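PDB 3ZPL: putative marr-family transcriptional repressor from Streptomyces coelicolor, which binds DNA through a winged-helix motif and probably acts as a MarR-family transcription factor, likely a repressor. Local coordinates for residues Gly53-Leu62 / Arg88-Leu96. Numbering follows the deposited sequence.
Sequences GMPHVYYGLL and RLSHAVARL. With nucleotides of chain D; nucleotides of chain C.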
loop_
_atom_site.group_PDB
_atom_site.type_symbol
_atom_site.label_atom_id
_atom_site.label_comp_id
_atom_site.label_asym_id
_atom_site.label_seq_id
_atom_site.Cartn_x
_atom_site.Cartn_y
_atom_site.Cartn_z
ATOM N N GLY A 53 10.146 16.215 1.815
ATOM C CA GLY A 53 10.439 15.926 3.212
ATOM C C GLY A 53 9.349 15.220 3.992
ATOM O O GLY A 53 9.336 15.303 5.205
ATOM N N MET A 54 8.461 14.488 3.320
ATOM C CA MET A 54 7.415 13.720 4.015
ATOM C C MET A 54 6.891 12.570 3.176
ATOM O O MET A 54 6.998 12.605 1.950
ATOM C CB MET A 54 6.266 14.631 4.375
ATOM C CG MET A 54 5.364 14.981 3.218
ATOM S SD MET A 54 4.233 16.259 3.765
ATOM C CE MET A 54 4.148 17.271 2.286
ATOM N N PRO A 55 6.302 11.550 3.830
ATOM C CA PRO A 55 5.797 10.374 3.133
ATOM C C PRO A 55 4.483 10.625 2.436
ATOM O O PRO A 55 3.887 11.661 2.614
ATOM C CB PRO A 55 5.615 9.366 4.249
ATOM C CG PRO A 55 5.263 10.207 5.421
ATOM C CD PRO A 55 6.104 11.437 5.281
ATOM N N HIS A 56 4.043 9.683 1.614
ATOM C CA HIS A 56 2.868 9.907 0.764
ATOM C C HIS A 56 1.609 10.172 1.563
ATOM O O HIS A 56 0.806 11.007 1.179
ATOM C CB HIS A 56 2.641 8.742 -0.197
ATOM C CG HIS A 56 1.558 8.998 -1.205
ATOM N ND1 HIS A 56 0.714 8.007 -1.660
ATOM C CD2 HIS A 56 1.192 10.125 -1.862
ATOM C CE1 HIS A 56 -0.115 8.507 -2.561
ATOM N NE2 HIS A 56 0.153 9.791 -2.703
ATOM N N VAL A 57 1.427 9.468 2.670
ATOM C CA VAL A 57 0.175 9.578 3.411
ATOM C C VAL A 57 0.022 10.975 3.998
ATOM O O VAL A 57 -1.054 11.573 3.909
ATOM C CB VAL A 57 0.077 8.553 4.555
ATOM C CG1 VAL A 57 -1.332 8.551 5.128
ATOM C CG2 VAL A 57 0.465 7.163 4.063
ATOM N N TYR A 58 1.108 11.488 4.572
ATOM C CA TYR A 58 1.148 12.848 5.105
ATOM C C TYR A 58 0.803 13.886 4.024
ATOM O O TYR A 58 -0.114 14.681 4.183
ATOM C CB TYR A 58 2.530 13.134 5.689
ATOM C CG TYR A 58 2.835 12.432 7.016
ATOM C CD1 TYR A 58 2.137 11.302 7.433
ATOM C CD2 TYR A 58 3.858 12.871 7.813
ATOM C CE1 TYR A 58 2.441 10.653 8.623
ATOM C CE2 TYR A 58 4.169 12.223 8.992
ATOM C CZ TYR A 58 3.448 11.118 9.399
ATOM O OH TYR A 58 3.774 10.515 10.594
ATOM N N TYR A 59 1.549 13.884 2.928
ATOM C CA TYR A 59 1.257 14.762 1.791
ATOM C C TYR A 59 -0.234 14.781 1.463
ATOM O O TYR A 59 -0.813 15.858 1.232
ATOM C CB TYR A 59 2.050 14.315 0.569
ATOM C CG TYR A 59 1.938 15.219 -0.624
ATOM C CD1 TYR A 59 2.787 16.306 -0.778
ATOM C CD2 TYR A 59 1.001 14.975 -1.618
ATOM C CE1 TYR A 59 2.710 17.136 -1.889
ATOM C CE2 TYR A 59 0.909 15.794 -2.735
ATOM C CZ TYR A 59 1.768 16.878 -2.858
ATOM O OH TYR A 59 1.682 17.691 -3.953
ATOM N N GLY A 60 -0.858 13.602 1.444
ATOM C CA GLY A 60 -2.310 13.484 1.218
ATOM C C GLY A 60 -3.146 14.291 2.210
ATOM O O GLY A 60 -4.165 14.884 1.842
ATOM N N LEU A 61 -2.712 14.313 3.474
ATOM C CA LEU A 61 -3.430 15.048 4.499
ATOM C C LEU A 61 -3.398 16.537 4.173
ATOM O O LEU A 61 -4.427 17.210 4.209
ATOM C CB LEU A 61 -2.832 14.786 5.874
ATOM C CG LEU A 61 -2.759 13.328 6.333
ATOM C CD1 LEU A 61 -2.101 13.212 7.707
ATOM C CD2 LEU A 61 -4.137 12.682 6.369
ATOM N N LEU A 62 -2.232 17.045 3.783
ATOM C CA LEU A 62 -2.118 18.447 3.384
ATOM C C LEU A 62 -2.995 18.770 2.196
ATOM O O LEU A 62 -3.644 19.798 2.161
ATOM C CB LEU A 62 -0.686 18.791 3.037
ATOM C CG LEU A 62 0.358 18.536 4.115
ATOM C CD1 LEU A 62 1.603 19.331 3.779
ATOM C CD2 LEU A 62 -0.149 18.901 5.501
ATOM N N ARG A 88 -3.144 7.080 14.224
ATOM C CA ARG A 88 -2.167 7.400 13.227
ATOM C C ARG A 88 -2.271 8.869 12.856
ATOM O O ARG A 88 -1.252 9.536 12.684
ATOM C CB ARG A 88 -2.403 6.547 11.997
ATOM C CG ARG A 88 -1.380 6.761 10.906
ATOM C CD ARG A 88 -1.826 5.984 9.694
ATOM N NE ARG A 88 -0.770 5.843 8.704
ATOM C CZ ARG A 88 -0.863 5.024 7.670
ATOM N NH1 ARG A 88 -1.954 4.286 7.509
ATOM N NH2 ARG A 88 0.121 4.940 6.788
ATOM N N LEU A 89 -3.492 9.377 12.731
ATOM C CA LEU A 89 -3.680 10.781 12.382
ATOM C C LEU A 89 -3.124 11.741 13.440
ATOM O O LEU A 89 -2.490 12.736 13.081
ATOM C CB LEU A 89 -5.152 11.096 12.147
ATOM C CG LEU A 89 -5.427 12.553 11.767
ATOM C CD1 LEU A 89 -4.628 13.005 10.560
ATOM C CD2 LEU A 89 -6.904 12.695 11.475
ATOM N N SER A 90 -3.368 11.451 14.722
ATOM C CA SER A 90 -2.864 12.300 15.794
ATOM C C SER A 90 -1.363 12.356 15.719
ATOM O O SER A 90 -0.777 13.435 15.693
ATOM C CB SER A 90 -3.264 11.785 17.162
ATOM O OG SER A 90 -4.666 11.753 17.276
ATOM N N HIS A 91 -0.732 11.196 15.632
ATOM C CA HIS A 91 0.721 11.149 15.531
ATOM C C HIS A 91 1.203 11.932 14.296
ATOM O O HIS A 91 2.136 12.715 14.404
ATOM C CB HIS A 91 1.242 9.702 15.483
ATOM C CG HIS A 91 1.185 8.996 16.803
ATOM N ND1 HIS A 91 1.713 9.536 17.958
ATOM C CD2 HIS A 91 0.673 7.794 17.148
ATOM C CE1 HIS A 91 1.530 8.694 18.957
ATOM N NE2 HIS A 91 0.900 7.629 18.491
ATOM N N ALA A 92 0.545 11.746 13.159
ATOM C CA ALA A 92 0.945 12.419 11.936
ATOM C C ALA A 92 0.833 13.929 12.048
ATOM O O ALA A 92 1.733 14.656 11.601
ATOM C CB ALA A 92 0.109 11.931 10.768
ATOM N N VAL A 93 -0.250 14.410 12.651
ATOM C CA VAL A 93 -0.431 15.853 12.837
ATOM C C VAL A 93 0.509 16.461 13.923
ATOM O O VAL A 93 0.866 17.637 13.833
ATOM C CB VAL A 93 -1.899 16.191 13.103
ATOM C CG1 VAL A 93 -2.072 17.670 13.404
ATOM C CG2 VAL A 93 -2.731 15.800 11.896
ATOM N N ALA A 94 0.936 15.671 14.920
ATOM C CA ALA A 94 1.965 16.147 15.848
ATOM C C ALA A 94 3.233 16.428 15.079
ATOM O O ALA A 94 3.920 17.436 15.319
ATOM C CB ALA A 94 2.243 15.124 16.930
ATOM N N ARG A 95 3.525 15.556 14.123
ATOM C CA ARG A 95 4.750 15.638 13.345
ATOM C C ARG A 95 4.676 16.813 12.347
ATOM O O ARG A 95 5.662 17.523 12.162
ATOM C CB ARG A 95 5.009 14.298 12.629
ATOM C CG ARG A 95 6.378 14.135 11.982
ATOM C CD ARG A 95 6.401 14.677 10.546
ATOM N NE ARG A 95 7.309 13.956 9.635
ATOM C CZ ARG A 95 7.657 14.386 8.418
ATOM N NH1 ARG A 95 7.208 15.549 7.946
ATOM N NH2 ARG A 95 8.488 13.667 7.666
ATOM N N LEU A 96 3.509 17.000 11.723
ATOM C CA LEU A 96 3.307 18.087 10.767
ATOM C C LEU A 96 3.247 19.457 11.453
ATOM O O LEU A 96 3.714 20.470 10.906
ATOM C CB LEU A 96 2.041 17.845 9.955
ATOM C CG LEU A 96 2.014 16.575 9.088
ATOM C CD1 LEU A 96 0.615 16.324 8.546
ATOM C CD2 LEU A 96 3.001 16.669 7.944
ATOM P P DC D 13 2.637 6.538 9.272
ATOM O OP1 DC D 13 2.049 6.259 7.936
ATOM O OP2 DC D 13 2.180 7.713 10.044
ATOM O "O5'" DC D 13 2.490 5.167 10.072
ATOM C "C5'" DC D 13 2.674 3.910 9.370
ATOM C "C4'" DC D 13 2.270 2.758 10.256
ATOM O "O4'" DC D 13 3.049 2.829 11.477
ATOM C "C3'" DC D 13 0.799 2.808 10.679
ATOM O "O3'" DC D 13 0.149 1.546 10.462
ATOM C "C2'" DC D 13 0.861 3.270 12.129
ATOM C "C1'" DC D 13 2.190 2.712 12.597
ATOM N N1 DC D 13 2.825 3.404 13.737
ATOM C C2 DC D 13 3.359 2.636 14.775
ATOM O O2 DC D 13 3.278 1.408 14.710
ATOM N N3 DC D 13 3.931 3.255 15.833
ATOM C C4 DC D 13 4.011 4.587 15.862
ATOM N N4 DC D 13 4.606 5.157 16.915
ATOM C C5 DC D 13 3.500 5.395 14.802
ATOM C C6 DC D 13 2.904 4.769 13.778
ATOM P P DT D 12 8.221 10.436 10.087
ATOM O OP1 DT D 12 8.010 11.129 8.780
ATOM O OP2 DT D 12 8.057 11.136 11.393
ATOM O "O5'" DT D 12 7.256 9.175 10.198
ATOM C "C5'" DT D 12 7.221 8.225 9.140
ATOM C "C4'" DT D 12 6.458 7.013 9.604
ATOM O "O4'" DT D 12 7.116 6.422 10.744
ATOM C "C3'" DT D 12 5.021 7.303 10.046
ATOM O "O3'" DT D 12 4.196 6.649 9.083
ATOM C "C2'" DT D 12 4.945 6.755 11.463
ATOM C "C1'" DT D 12 6.125 5.811 11.537
ATOM N N1 DT D 12 6.691 5.600 12.887
ATOM C C2 DT D 12 6.691 4.324 13.412
ATOM O O2 DT D 12 6.255 3.356 12.813
ATOM N N3 DT D 12 7.229 4.224 14.673
ATOM C C4 DT D 12 7.754 5.248 15.437
ATOM O O4 DT D 12 8.233 5.002 16.540
ATOM C C5 DT D 12 7.719 6.559 14.824
ATOM C C7 DT D 12 8.257 7.731 15.580
ATOM C C6 DT D 12 7.188 6.668 13.600
ATOM P P DT C 6 -5.820 15.148 18.515
ATOM O OP1 DT C 6 -5.191 16.480 18.334
ATOM O OP2 DT C 6 -5.782 14.183 17.395
ATOM O "O5'" DT C 6 -5.186 14.449 19.797
ATOM C "C5'" DT C 6 -5.247 15.084 21.072
ATOM C "C4'" DT C 6 -4.612 14.195 22.115
ATOM O "O4'" DT C 6 -5.308 12.932 22.207
ATOM C "C3'" DT C 6 -3.144 13.860 21.849
ATOM O "O3'" DT C 6 -2.393 14.375 22.950
ATOM C "C2'" DT C 6 -3.122 12.347 21.706
ATOM C "C1'" DT C 6 -4.371 11.909 22.453
ATOM N N1 DT C 6 -4.966 10.640 21.989
ATOM C C2 DT C 6 -4.938 9.540 22.818
ATOM O O2 DT C 6 -4.455 9.560 23.940
ATOM N N3 DT C 6 -5.510 8.408 22.289
ATOM C C4 DT C 6 -6.084 8.272 21.038
ATOM O O4 DT C 6 -6.541 7.189 20.690
ATOM C C5 DT C 6 -6.062 9.461 20.216
ATOM C C7 DT C 6 -6.659 9.409 18.845
ATOM C C6 DT C 6 -5.517 10.569 20.729
#
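Y58 lies against A92 and L96 where helical segments 56-62 and 88-96 cross at -80°, its CE1 3.4 Å from A92 CB and its CD2 against L96 CD2. This is the tightly packed part: L61 sends CD1 to L89 CD1 (3.8 Å) and A92, and L62 meets L96, with helix 75-82 and strand 102-106 closing round the leucines. Toward the DNA the contact turns polar and looser, with arginines reaching phosphates of chain D. The guanidinium of R95, whose chain is bent at chi2 (-88°), is turned at 88° to the Y58 ring, with NE at the ring edge and CD2 of Y58 over one guanidinium face. Its NH2 binds G53 O (3.1 Å) almost within the guanidinium plane and also OP1 of DT12 in chain D (2.8 Å), joining the loop before helix 56-66 to the backbone of the DNA. A methionine in place of R95 would probably leave G53 O without its donor and the DT12 phosphate without this positive charge. At the other end R88, extended from CG to NE, grips OP1 of DC13 in chain D through NE and NH2, with V57 CG1 over one guanidinium face. H91 reaches a guanine O6, as expected of the recognition helix in a MarR-type winged helix-turn-helix.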